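Local atomic coordinates of ferredoxin, 2Fe-2S (Aquifex aeolicus, PDB entry 1M2D), a protein that transfers electrons in metabolic reactions by means of one [2Fe-2S] cluster held in a thioredoxin-like fold. Residues V10-P15 against Q19-Q24; E36-D41 against T48-T53; P63-Y68 against V72-V77; V82-E87 against V96-I101. The protein carries 1 engineered substitution. All coordinates share one frame; numbering follows the deposited sequence.

Along the chain the four contacts follow in series. Contact 1 lies in the loop after strand 4-9, at the cluster; contact 2 packs helix 27-40 on strand 48-53, contact 3 is the hairpin of strands 65-68 and 72-74, and contact 4 ties helix 82-91 to the chain leading into strand 100-102. Contacts 2, 3 and 4 share one mixed sheet. Contacts 3 and 4 are closest, centres about 9 Å apart; the centres of 1 and 4 are about 22 Å apart. With its centre about 15 Å from that of the chain, contact 1 puts the metal site toward one end of the fold, yet Val10 meets Thr53 of contact 2 and Cys22 touches Val64 of contact 3.

Contact 1 of 4, residues V10-P15 against Q19-Q24; sequences VQDRPP and QGSCAQ. With FES (Fe2/s2 (inorganic) cluster), chain C.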
# COMPACT_ATOMS: atom_id res chain seq x y z
N VAL A 10 -4.69 -5.26 -6.43
CA VAL A 10 -5.87 -6.02 -6.74
C VAL A 10 -6.76 -5.27 -7.76
O VAL A 10 -7.92 -5.66 -7.95
CB VAL A 10 -6.68 -6.45 -5.50
CG1 VAL A 10 -5.82 -7.35 -4.62
CG2 VAL A 10 -7.17 -5.23 -4.74
N GLN A 11 -6.22 -4.23 -8.38
CA GLN A 11 -6.95 -3.43 -9.35
C GLN A 11 -7.45 -4.26 -10.50
O GLN A 11 -6.73 -5.04 -11.10
CB GLN A 11 -6.00 -2.40 -9.90
CG GLN A 11 -6.56 -1.42 -10.92
CD GLN A 11 -7.28 -0.26 -10.31
OE1 GLN A 11 -6.70 0.47 -9.46
NE2 GLN A 11 -8.54 -0.07 -10.68
N ASP A 12 -8.71 -4.03 -10.85
CA ASP A 12 -9.25 -4.53 -12.09
C ASP A 12 -9.52 -3.33 -13.00
O ASP A 12 -9.61 -2.22 -12.55
CB ASP A 12 -10.53 -5.32 -11.91
CG ASP A 12 -10.76 -6.30 -13.07
OD1 ASP A 12 -9.98 -6.42 -14.05
OD2 ASP A 12 -11.81 -6.94 -12.94
N ARG A 13 -9.63 -3.62 -14.30
CA ARG A 13 -9.85 -2.60 -15.33
C ARG A 13 -10.85 -3.17 -16.35
O ARG A 13 -10.88 -4.39 -16.53
CB ARG A 13 -8.60 -2.17 -16.09
CG ARG A 13 -7.48 -1.61 -15.26
CD ARG A 13 -7.52 -0.15 -15.04
NE ARG A 13 -6.27 0.38 -14.53
CZ ARG A 13 -6.20 1.48 -13.81
NH1 ARG A 13 -7.22 2.22 -13.47
NH2 ARG A 13 -4.96 1.80 -13.44
N PRO A 14 -11.58 -2.34 -17.05
CA PRO A 14 -12.37 -2.81 -18.19
C PRO A 14 -11.47 -3.39 -19.27
O PRO A 14 -10.30 -3.14 -19.41
CB PRO A 14 -13.06 -1.54 -18.68
CG PRO A 14 -13.02 -0.56 -17.57
CD PRO A 14 -11.77 -0.91 -16.79
N PRO A 15 -12.08 -4.24 -20.12
CA PRO A 15 -11.31 -5.02 -21.08
C PRO A 15 -10.54 -4.21 -22.09
O PRO A 15 -9.53 -4.67 -22.62
CB PRO A 15 -12.32 -5.88 -21.83
CG PRO A 15 -13.59 -5.78 -21.07
CD PRO A 15 -13.49 -4.62 -20.12
N GLN A 19 -3.08 -1.54 -20.90
CA GLN A 19 -2.14 -2.13 -19.97
C GLN A 19 -2.74 -3.27 -19.15
O GLN A 19 -1.99 -3.94 -18.41
CB GLN A 19 -1.58 -1.11 -18.98
CG GLN A 19 -0.72 -0.04 -19.56
CD GLN A 19 -1.38 1.03 -20.34
OE1 GLN A 19 -0.66 1.70 -21.13
NE2 GLN A 19 -2.64 1.34 -20.16
N GLY A 20 -4.05 -3.54 -19.32
CA GLY A 20 -4.67 -4.59 -18.57
C GLY A 20 -4.67 -4.28 -17.11
O GLY A 20 -4.67 -3.09 -16.76
N SER A 21 -4.67 -5.30 -16.27
CA SER A 21 -4.74 -5.07 -14.83
C SER A 21 -4.16 -6.24 -14.10
O SER A 21 -4.08 -7.38 -14.60
CB SER A 21 -6.17 -4.88 -14.35
OG SER A 21 -6.89 -6.10 -14.39
N CYS A 22 -3.79 -6.01 -12.82
CA CYS A 22 -3.28 -7.11 -12.03
C CYS A 22 -4.35 -8.15 -11.73
O CYS A 22 -4.06 -9.35 -11.72
CB CYS A 22 -2.63 -6.55 -10.76
SG CYS A 22 -1.10 -5.65 -11.06
N ALA A 23 -5.59 -7.72 -11.51
CA ALA A 23 -6.66 -8.70 -11.25
C ALA A 23 -6.87 -9.63 -12.44
O ALA A 23 -7.04 -10.83 -12.28
CB ALA A 23 -7.95 -8.01 -10.90
N GLN A 24 -6.82 -9.09 -13.66
CA GLN A 24 -6.94 -9.92 -14.85
C GLN A 24 -5.82 -10.93 -14.95
O GLN A 24 -6.01 -11.95 -15.57
CB GLN A 24 -6.95 -9.03 -16.08
CG GLN A 24 -8.13 -8.09 -16.11
CD GLN A 24 -7.82 -7.09 -17.24
OE1 GLN A 24 -7.30 -7.56 -18.26
NE2 GLN A 24 -8.16 -5.85 -16.96
FE1 FES C . -1.74 -3.46 -10.77
FE2 FES C . -1.51 -1.34 -12.43
S1 FES C . -3.26 -2.71 -12.20
S2 FES C . 0.04 -2.17 -11.02
O HOH W 1 -3.75 -0.83 -15.42
O HOH W 2 -8.13 -4.63 -19.24
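Gln11 and Ala23 make the backbone bond that joins residues 10-15 to 19-24: Ala23 N donates to Gln11 O at 2.9 Å, with an N-H...O angle of 159°. The Ala23 methyl lies against the same carbonyl and also touches Asp12 CB.

The side-chain hydrogen bonds gather on Asp12. Its OD1 accepts from Ser21 OG at 3.1 Å, on the anti side of the carboxylate and 21° out of its plane, and more weakly from Arg13 N and Gln24 NE2. Ser21 OG is fixed from a second direction by Gln24 N, an ST motif; with OG placed between the backbone N and the carbonyl carbon (chi1 71°), the hydroxyl serves both partners. Water adds two bridges, one between Arg13 NE and Gly20 O, the other between Pro14 O and Gln24 NE2.

Arg13 adds carbon contacts. Its CG lies 3.6 Å from Ser21 CB, while Gln11 CD sits over the centre of one guanidinium face, 4.0 Å above the plane. The Gln11 amide is held by NE2 to Asp12 O at 3.0 Å and by OE1 to the backbone N of Cys55.

Metal coordination completes the contact: Cys22 SG binds the cluster iron FE1 at 2.3 Å, an iron that Cys9 also ligates, and Gln11 CB approaches sulfide S1 to 3.6 Å. This is the cysteine-bearing loop of a [2Fe-2S] site in a thioredoxin-like ferredoxin.

Contact 2 of 4, residues E36-D41 against T48-T53; sequences EKIQTD and TVITPT
Ile38 of helix 27-40 meets Thr48 and Ile50 of strand 48-53 with its two gamma branches and its delta methyl. Against Thr48 it crosses at about a right angle, so that the delta methyl ends on the threonine's methyl, Ile38 CD1 to Thr48 CG2 being 3.5 Å. Against Ile50 the crossing is slanted, and CG1 and CD1 of Ile38 rest against CG1 and CD1 of Ile50 where the two branches cross: Ile38 CG1 stands 3.4 Å from Ile50 CG1, and Ile38 CD1 lies 3.5 Å from Ile50 CD1. These carbon pairs are tighter than ordinary van der Waals contact.

The torsions account for this arrangement. Ile38 CG1 is anti to its carbonyl carbon (chi1 -57°), which sends CG1 to Ile50 and CD1 between Ile50 and Thr48, while CG2 comes to 4.1 Å from Thr48 CB. In Thr48 the methyl CG2, anti to the backbone N, is the branch presented to Ile38 CD1; OG1 instead hydrogen-bonds to Leu44 O in helix 42-45.

Ile50 also touches Phe31, Phe34 and Met35 of helix 27-40 and Val6 of strand 4-9, and Ile38 touches Leu44: a helix packed on one face of the sheet of the thioredoxin-like fold.

No hydrogen bond crosses between the two segments, and all three touching residues are buried. The contact therefore rests on close hydrocarbon packing, and the buried threonine hydroxyl has its polar need met by the Leu44 carbonyl.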
# COMPACT_ATOMS: atom_id res chain seq x y z
N GLU A 36 -4.04 -16.50 3.11
CA GLU A 36 -4.11 -17.86 3.67
C GLU A 36 -2.81 -18.22 4.38
O GLU A 36 -2.79 -18.90 5.41
CB GLU A 36 -4.42 -18.88 2.59
CG GLU A 36 -5.81 -18.68 2.00
CD GLU A 36 -6.03 -19.61 0.83
OE1 GLU A 36 -7.14 -19.45 0.29
OE2 GLU A 36 -5.13 -20.42 0.52
N LYS A 37 -1.66 -17.79 3.87
CA LYS A 37 -0.44 -18.11 4.62
C LYS A 37 -0.30 -17.37 5.95
O LYS A 37 -0.03 -17.97 6.99
CB LYS A 37 0.78 -17.76 3.78
CG LYS A 37 0.97 -18.64 2.56
CD LYS A 37 1.38 -20.05 3.00
CE LYS A 37 2.89 -20.17 2.92
NZ LYS A 37 3.35 -21.59 3.00
N ILE A 38 -0.41 -16.05 5.86
CA ILE A 38 -0.03 -15.16 6.92
C ILE A 38 -0.88 -15.57 8.09
O ILE A 38 -0.31 -15.50 9.20
CB ILE A 38 -0.23 -13.66 6.56
CG1 ILE A 38 0.57 -13.34 5.29
CG2 ILE A 38 0.06 -12.66 7.65
CD1 ILE A 38 2.02 -13.01 5.56
N GLN A 39 -2.13 -16.06 7.92
CA GLN A 39 -2.64 -16.45 9.24
C GLN A 39 -2.25 -17.91 9.49
O GLN A 39 -1.62 -18.04 10.58
CB GLN A 39 -4.11 -16.46 9.63
CG GLN A 39 -4.09 -16.98 11.13
CD GLN A 39 -3.24 -16.03 11.96
OE1 GLN A 39 -2.03 -16.26 11.95
NE2 GLN A 39 -3.68 -15.06 12.70
N THR A 40 -2.41 -18.97 8.74
CA THR A 40 -2.13 -20.32 9.22
C THR A 40 -0.72 -20.54 9.75
O THR A 40 -0.29 -21.64 10.14
CB THR A 40 -2.45 -21.28 8.04
OG1 THR A 40 -1.60 -20.90 6.93
CG2 THR A 40 -3.91 -21.18 7.59
N ASP A 41 0.15 -19.56 9.84
CA ASP A 41 1.47 -19.34 10.30
C ASP A 41 1.60 -18.31 11.41
O ASP A 41 1.63 -17.09 11.20
CB ASP A 41 2.30 -18.86 9.09
CG ASP A 41 3.77 -18.97 9.50
OD1 ASP A 41 4.29 -18.75 10.60
OD2 ASP A 41 4.47 -19.38 8.56
N THR A 48 3.68 -9.44 10.07
CA THR A 48 3.45 -9.22 8.63
C THR A 48 2.04 -8.69 8.46
O THR A 48 1.12 -9.13 9.11
CB THR A 48 3.59 -10.50 7.79
OG1 THR A 48 4.76 -11.18 8.14
CG2 THR A 48 3.73 -10.08 6.35
N VAL A 49 1.87 -7.70 7.62
CA VAL A 49 0.55 -7.17 7.22
C VAL A 49 0.46 -7.30 5.71
O VAL A 49 1.44 -6.99 5.04
CB VAL A 49 0.33 -5.74 7.63
CG1 VAL A 49 -0.91 -5.16 7.00
CG2 VAL A 49 0.15 -5.68 9.15
N ILE A 50 -0.66 -7.72 5.18
CA ILE A 50 -0.96 -7.89 3.79
C ILE A 50 -2.09 -6.91 3.46
O ILE A 50 -3.16 -6.99 4.04
CB ILE A 50 -1.42 -9.32 3.36
CG1 ILE A 50 -0.62 -10.45 3.96
CG2 ILE A 50 -1.41 -9.39 1.84
CD1 ILE A 50 0.86 -10.38 3.59
N THR A 51 -1.85 -6.01 2.53
CA THR A 51 -2.78 -4.94 2.18
C THR A 51 -3.07 -4.97 0.70
O THR A 51 -2.16 -4.94 -0.11
CB THR A 51 -2.21 -3.55 2.56
OG1 THR A 51 -1.90 -3.55 3.96
CG2 THR A 51 -3.16 -2.44 2.23
N PRO A 52 -4.37 -4.97 0.31
CA PRO A 52 -4.72 -4.86 -1.10
C PRO A 52 -4.72 -3.41 -1.56
O PRO A 52 -5.12 -2.55 -0.79
CB PRO A 52 -6.16 -5.46 -1.13
CG PRO A 52 -6.72 -5.07 0.21
CD PRO A 52 -5.56 -5.06 1.18
N THR A 53 -4.32 -3.18 -2.81
CA THR A 53 -4.21 -1.83 -3.31
C THR A 53 -4.81 -1.66 -4.68
O THR A 53 -5.07 -2.62 -5.42
CB THR A 53 -2.74 -1.33 -3.42
OG1 THR A 53 -2.10 -1.92 -4.54
CG2 THR A 53 -1.94 -1.72 -2.19

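Contact 3 of 4, residues P63-Y68 against V72-V77; sequences PVVVVY and VWYGQV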
# COMPACT_ATOMS: atom_id res chain seq x y z
N PRO A 63 1.07 -9.61 -11.96
CA PRO A 63 0.73 -8.99 -10.66
C PRO A 63 1.90 -8.37 -9.92
O PRO A 63 2.96 -8.97 -9.81
CB PRO A 63 0.16 -10.12 -9.86
CG PRO A 63 -0.46 -10.99 -10.90
CD PRO A 63 0.58 -11.01 -12.01
N VAL A 64 1.69 -7.15 -9.49
CA VAL A 64 2.67 -6.33 -8.75
C VAL A 64 2.46 -6.51 -7.25
O VAL A 64 1.34 -6.33 -6.73
CB VAL A 64 2.56 -4.85 -9.15
CG1 VAL A 64 3.55 -4.03 -8.36
CG2 VAL A 64 2.81 -4.69 -10.65
N VAL A 65 3.55 -6.85 -6.55
CA VAL A 65 3.57 -7.01 -5.11
C VAL A 65 4.75 -6.22 -4.58
O VAL A 65 5.85 -6.41 -5.09
CB VAL A 65 3.67 -8.51 -4.71
CG1 VAL A 65 3.79 -8.62 -3.21
CG2 VAL A 65 2.49 -9.25 -5.29
N VAL A 66 4.55 -5.37 -3.58
CA VAL A 66 5.64 -4.55 -3.04
C VAL A 66 5.79 -4.83 -1.56
O VAL A 66 4.80 -4.88 -0.83
CB VAL A 66 5.35 -3.05 -3.31
CG1 VAL A 66 6.55 -2.23 -2.82
CG2 VAL A 66 5.03 -2.84 -4.77
N VAL A 67 7.02 -5.01 -1.12
CA VAL A 67 7.33 -5.29 0.25
C VAL A 67 8.10 -4.13 0.86
O VAL A 67 9.20 -3.80 0.37
CB VAL A 67 8.13 -6.61 0.44
CG1 VAL A 67 8.36 -6.91 1.89
CG2 VAL A 67 7.39 -7.75 -0.26
N TYR A 68 7.52 -3.54 1.89
CA TYR A 68 8.15 -2.47 2.66
C TYR A 68 8.46 -2.93 4.05
O TYR A 68 7.83 -3.87 4.54
CB TYR A 68 7.26 -1.20 2.64
CG TYR A 68 7.33 -0.44 1.32
CD1 TYR A 68 6.22 -0.28 0.53
CD2 TYR A 68 8.51 0.12 0.88
CE1 TYR A 68 6.27 0.41 -0.67
CE2 TYR A 68 8.58 0.81 -0.30
CZ TYR A 68 7.47 0.94 -1.06
OH TYR A 68 7.66 1.58 -2.20
N VAL A 72 11.17 -3.71 -2.03
CA VAL A 72 11.29 -4.70 -3.09
C VAL A 72 9.98 -4.75 -3.86
O VAL A 72 8.91 -5.00 -3.28
CB VAL A 72 11.61 -6.08 -2.52
CG1 VAL A 72 11.52 -7.14 -3.58
CG2 VAL A 72 12.98 -6.07 -1.87
N TRP A 73 10.05 -4.51 -5.15
CA TRP A 73 8.91 -4.61 -6.07
C TRP A 73 9.05 -5.91 -6.83
O TRP A 73 10.07 -6.14 -7.49
CB TRP A 73 8.87 -3.44 -7.07
CG TRP A 73 8.57 -2.10 -6.42
CD1 TRP A 73 9.24 -1.46 -5.44
CD2 TRP A 73 7.45 -1.26 -6.78
NE1 TRP A 73 8.62 -0.27 -5.14
CE2 TRP A 73 7.52 -0.13 -5.95
CE3 TRP A 73 6.42 -1.37 -7.69
CZ2 TRP A 73 6.57 0.88 -6.03
CZ3 TRP A 73 5.47 -0.35 -7.79
CH2 TRP A 73 5.58 0.77 -6.95
N TYR A 74 8.03 -6.74 -6.75
CA TYR A 74 7.89 -7.96 -7.52
C TYR A 74 6.91 -7.76 -8.65
O TYR A 74 5.90 -7.08 -8.49
CB TYR A 74 7.38 -9.07 -6.60
CG TYR A 74 8.30 -9.57 -5.53
CD1 TYR A 74 7.97 -9.49 -4.18
CD2 TYR A 74 9.50 -10.19 -5.88
CE1 TYR A 74 8.82 -9.98 -3.20
CE2 TYR A 74 10.31 -10.71 -4.90
CZ TYR A 74 9.97 -10.61 -3.57
OH TYR A 74 10.76 -11.12 -2.61
N GLY A 75 7.18 -8.45 -9.76
CA GLY A 75 6.25 -8.55 -10.86
C GLY A 75 5.98 -9.97 -11.26
O GLY A 75 6.69 -10.91 -10.84
N GLN A 76 4.93 -10.14 -12.02
CA GLN A 76 4.54 -11.43 -12.58
C GLN A 76 4.27 -12.48 -11.52
O GLN A 76 4.51 -13.66 -11.74
CB GLN A 76 5.55 -11.97 -13.61
CG GLN A 76 5.88 -10.95 -14.65
CD GLN A 76 6.90 -11.62 -15.57
OE1 GLN A 76 6.58 -12.04 -16.63
NE2 GLN A 76 8.14 -11.74 -15.08
N VAL A 77 3.82 -12.05 -10.33
CA VAL A 77 3.66 -13.00 -9.26
C VAL A 77 2.46 -13.92 -9.51
O VAL A 77 1.37 -13.45 -9.80
CB VAL A 77 3.51 -12.28 -7.92
CG1 VAL A 77 3.40 -13.27 -6.77
CG2 VAL A 77 4.65 -11.31 -7.70
O HOH W 3 10.45 1.20 -3.47
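Trp73 lays one face of its indole on Val66. The methyl CG2 of Val66 stands 3.6 Å from the centroid of the six-membered ring and 18° off its normal, a CH-pi contact, while Val66 CG1 reaches the pyrrole side at NE1. At the edge, in the ring plane, a water accepts from Trp73 NE1 at 2.9 Å and also bonds Tyr68 OH. One face of the Tyr74 ring carries Val72 CG1, 3.8 Å above the plane and offset toward the rim.

The backbone geometry is that of an antiparallel hairpin: the strand axes run 4.7 Å apart at 165°. Val65 with Tyr74 and Val67 with Val72 are hydrogen-bonded pairs, and Val66 with Trp73 is the non-hydrogen-bonded pair between them. Tyr74 N to Val65 O measures 2.8 Å. Beyond the strands, Val77 N bonds Pro63 O with an N-H...O angle of 176°. The peptide bond before Pro63 is cis, as in thioredoxins, and the next residue, Val64, touches the [2Fe-2S] cluster as part of its pocket.

With an alanine at Trp73, Val66 CG2 would probably lose its aromatic cover and the water its indole donor.

Tyr68 OH hydrogen-bonds His5 of the second subunit, and its ring stacks on Tyr68 of that subunit. The face bearing Val65, Val67 and Tyr74 is covered by helices 27-40 and 82-91, Val65 touching Val30 and Phe34 and Tyr74 OH bonding His89; strands 4-9 and 100-102 flank the hairpin in the sheet.

Contact 4 of 4, residues V82-E87 against V96-I101; sequences VDEIVE and VERLVI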
# COMPACT_ATOMS: atom_id res chain seq x y z
N VAL A 82 3.74 -17.55 -4.03
CA VAL A 82 3.57 -16.91 -2.72
C VAL A 82 4.35 -17.68 -1.65
O VAL A 82 4.99 -17.07 -0.80
CB VAL A 82 2.09 -16.76 -2.40
CG1 VAL A 82 1.91 -16.35 -0.94
CG2 VAL A 82 1.49 -15.71 -3.35
N ASP A 83 4.36 -19.02 -1.70
CA ASP A 83 5.10 -19.73 -0.68
C ASP A 83 6.58 -19.37 -0.67
O ASP A 83 7.16 -19.20 0.38
CB ASP A 83 5.00 -21.23 -0.88
CG ASP A 83 3.68 -21.79 -0.47
OD1 ASP A 83 2.91 -21.14 0.23
OD2 ASP A 83 3.64 -22.91 -1.02
N GLU A 84 7.18 -19.28 -1.87
CA GLU A 84 8.62 -18.95 -1.91
C GLU A 84 8.84 -17.58 -1.36
O GLU A 84 9.82 -17.32 -0.63
CB GLU A 84 9.16 -19.11 -3.33
CG GLU A 84 10.65 -19.00 -3.37
CD GLU A 84 11.31 -19.10 -4.74
OE1 GLU A 84 10.61 -19.36 -5.73
OE2 GLU A 84 12.55 -18.94 -4.82
N ILE A 85 7.98 -16.60 -1.72
CA ILE A 85 8.19 -15.25 -1.17
C ILE A 85 8.04 -15.28 0.35
O ILE A 85 8.85 -14.64 1.04
CB ILE A 85 7.21 -14.26 -1.83
CG1 ILE A 85 7.47 -14.09 -3.33
CG2 ILE A 85 7.23 -12.93 -1.08
CD1 ILE A 85 6.41 -13.34 -4.10
N VAL A 86 7.05 -15.96 0.88
CA VAL A 86 6.87 -16.06 2.31
C VAL A 86 8.10 -16.68 2.98
O VAL A 86 8.63 -16.16 3.96
CB VAL A 86 5.59 -16.87 2.60
CG1 VAL A 86 5.52 -17.28 4.06
CG2 VAL A 86 4.37 -16.07 2.16
N GLU A 87 8.52 -17.83 2.48
CA GLU A 87 9.62 -18.55 3.11
C GLU A 87 10.92 -17.81 3.01
O GLU A 87 11.64 -17.55 4.02
CB GLU A 87 9.74 -19.93 2.44
CG GLU A 87 8.52 -20.81 2.57
CD GLU A 87 8.07 -21.12 3.97
OE1 GLU A 87 8.91 -21.63 4.75
OE2 GLU A 87 6.95 -20.86 4.43
N VAL A 96 13.24 -12.92 -3.49
CA VAL A 96 13.07 -13.89 -4.50
C VAL A 96 13.50 -13.21 -5.80
O VAL A 96 12.73 -12.55 -6.50
CB VAL A 96 11.68 -14.49 -4.58
CG1 VAL A 96 11.64 -15.50 -5.73
CG2 VAL A 96 11.32 -15.14 -3.24
N GLU A 97 14.80 -13.35 -6.09
CA GLU A 97 15.44 -12.58 -7.16
C GLU A 97 14.74 -12.68 -8.47
O GLU A 97 14.62 -11.66 -9.20
CB GLU A 97 16.89 -13.08 -7.33
CG GLU A 97 17.72 -12.23 -8.22
CD GLU A 97 19.18 -12.64 -8.24
OE1 GLU A 97 19.86 -11.92 -9.01
OE2 GLU A 97 19.63 -13.51 -7.58
N ARG A 98 14.26 -13.88 -8.85
CA ARG A 98 13.71 -14.07 -10.18
C ARG A 98 12.44 -13.24 -10.44
O ARG A 98 12.11 -13.05 -11.60
CB ARG A 98 13.43 -15.52 -10.42
CG ARG A 98 12.36 -16.10 -9.57
CD ARG A 98 12.18 -17.62 -9.86
NE ARG A 98 11.24 -18.14 -8.89
CZ ARG A 98 9.91 -18.11 -9.03
NH1 ARG A 98 9.31 -17.68 -10.14
NH2 ARG A 98 9.15 -18.56 -8.04
N LEU A 99 11.76 -12.79 -9.41
CA LEU A 99 10.52 -12.01 -9.56
C LEU A 99 10.71 -10.55 -9.35
O LEU A 99 9.77 -9.75 -9.48
CB LEU A 99 9.45 -12.57 -8.62
CG LEU A 99 8.99 -13.99 -8.95
CD1 LEU A 99 8.01 -14.43 -7.87
CD2 LEU A 99 8.38 -14.11 -10.30
N VAL A 100 11.90 -10.08 -8.97
CA VAL A 100 12.10 -8.68 -8.66
C VAL A 100 12.07 -7.84 -9.91
O VAL A 100 12.78 -8.13 -10.88
CB VAL A 100 13.44 -8.47 -7.90
CG1 VAL A 100 13.76 -7.01 -7.70
CG2 VAL A 100 13.43 -9.20 -6.58
N ILE A 101 11.31 -6.74 -9.88
CA ILE A 101 11.37 -5.72 -10.90
C ILE A 101 12.06 -4.44 -10.42
O ILE A 101 12.54 -3.72 -11.30
CB ILE A 101 9.99 -5.50 -11.53
CG1 ILE A 101 8.98 -4.94 -10.56
CG2 ILE A 101 9.54 -6.79 -12.21
CD1 ILE A 101 7.59 -4.69 -11.13
O HOH W 4 13.55 -18.63 -7.21
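Glu84, on helix 82-91 of the thioredoxin-like fold, meets Val96 and Arg98 at the 3-10 turn 97-99 and just before it, where the chain leads into the edge strand 100-102. From CB its chain runs outward with CG anti to the backbone N (chi1 -171°) and stays extended beyond. CG passes Val96 CG2 at 3.9 Å, and CD lies 3.7 Å from the other methyl, Val96 CG1. At the tip the two oxygens divide the work. OE1 takes the salt bridge from Arg98 NH2 at 2.8 Å, with an N-H...O angle of 170°, while OE2, itself 3.7 Å from Val96 CG1, accepts from a water that in turn accepts from Arg98 NE. OE1 is also met weakly by Arg98 NE.

The flat groups are not coplanar: carboxylate and guanidinium planes stand 32° apart, although OE1 lies within the guanidinium plane and is approached nearly along its own C-O axis. Arg98 NH2 has a second acid partner in Asp81, so two carboxylates would probably share its charge.

Replacing Glu84 by an alanine would probably cost Arg98 NH2 one of its two carboxylate partners and remove the CG and CD cover from Val96, chiefly from CG1.

The rest of the contact is apolar. Val96 CG2 approaches Ile85 at CA and at CG1, the two side chains crossing at about a right angle, and Ile85 also touches Phe34 of helix 27-40 and Tyr74 of strand 72-74. Farther along the same side chain, Ile85 CD1 meets Leu99 CD1 at 4.2 Å.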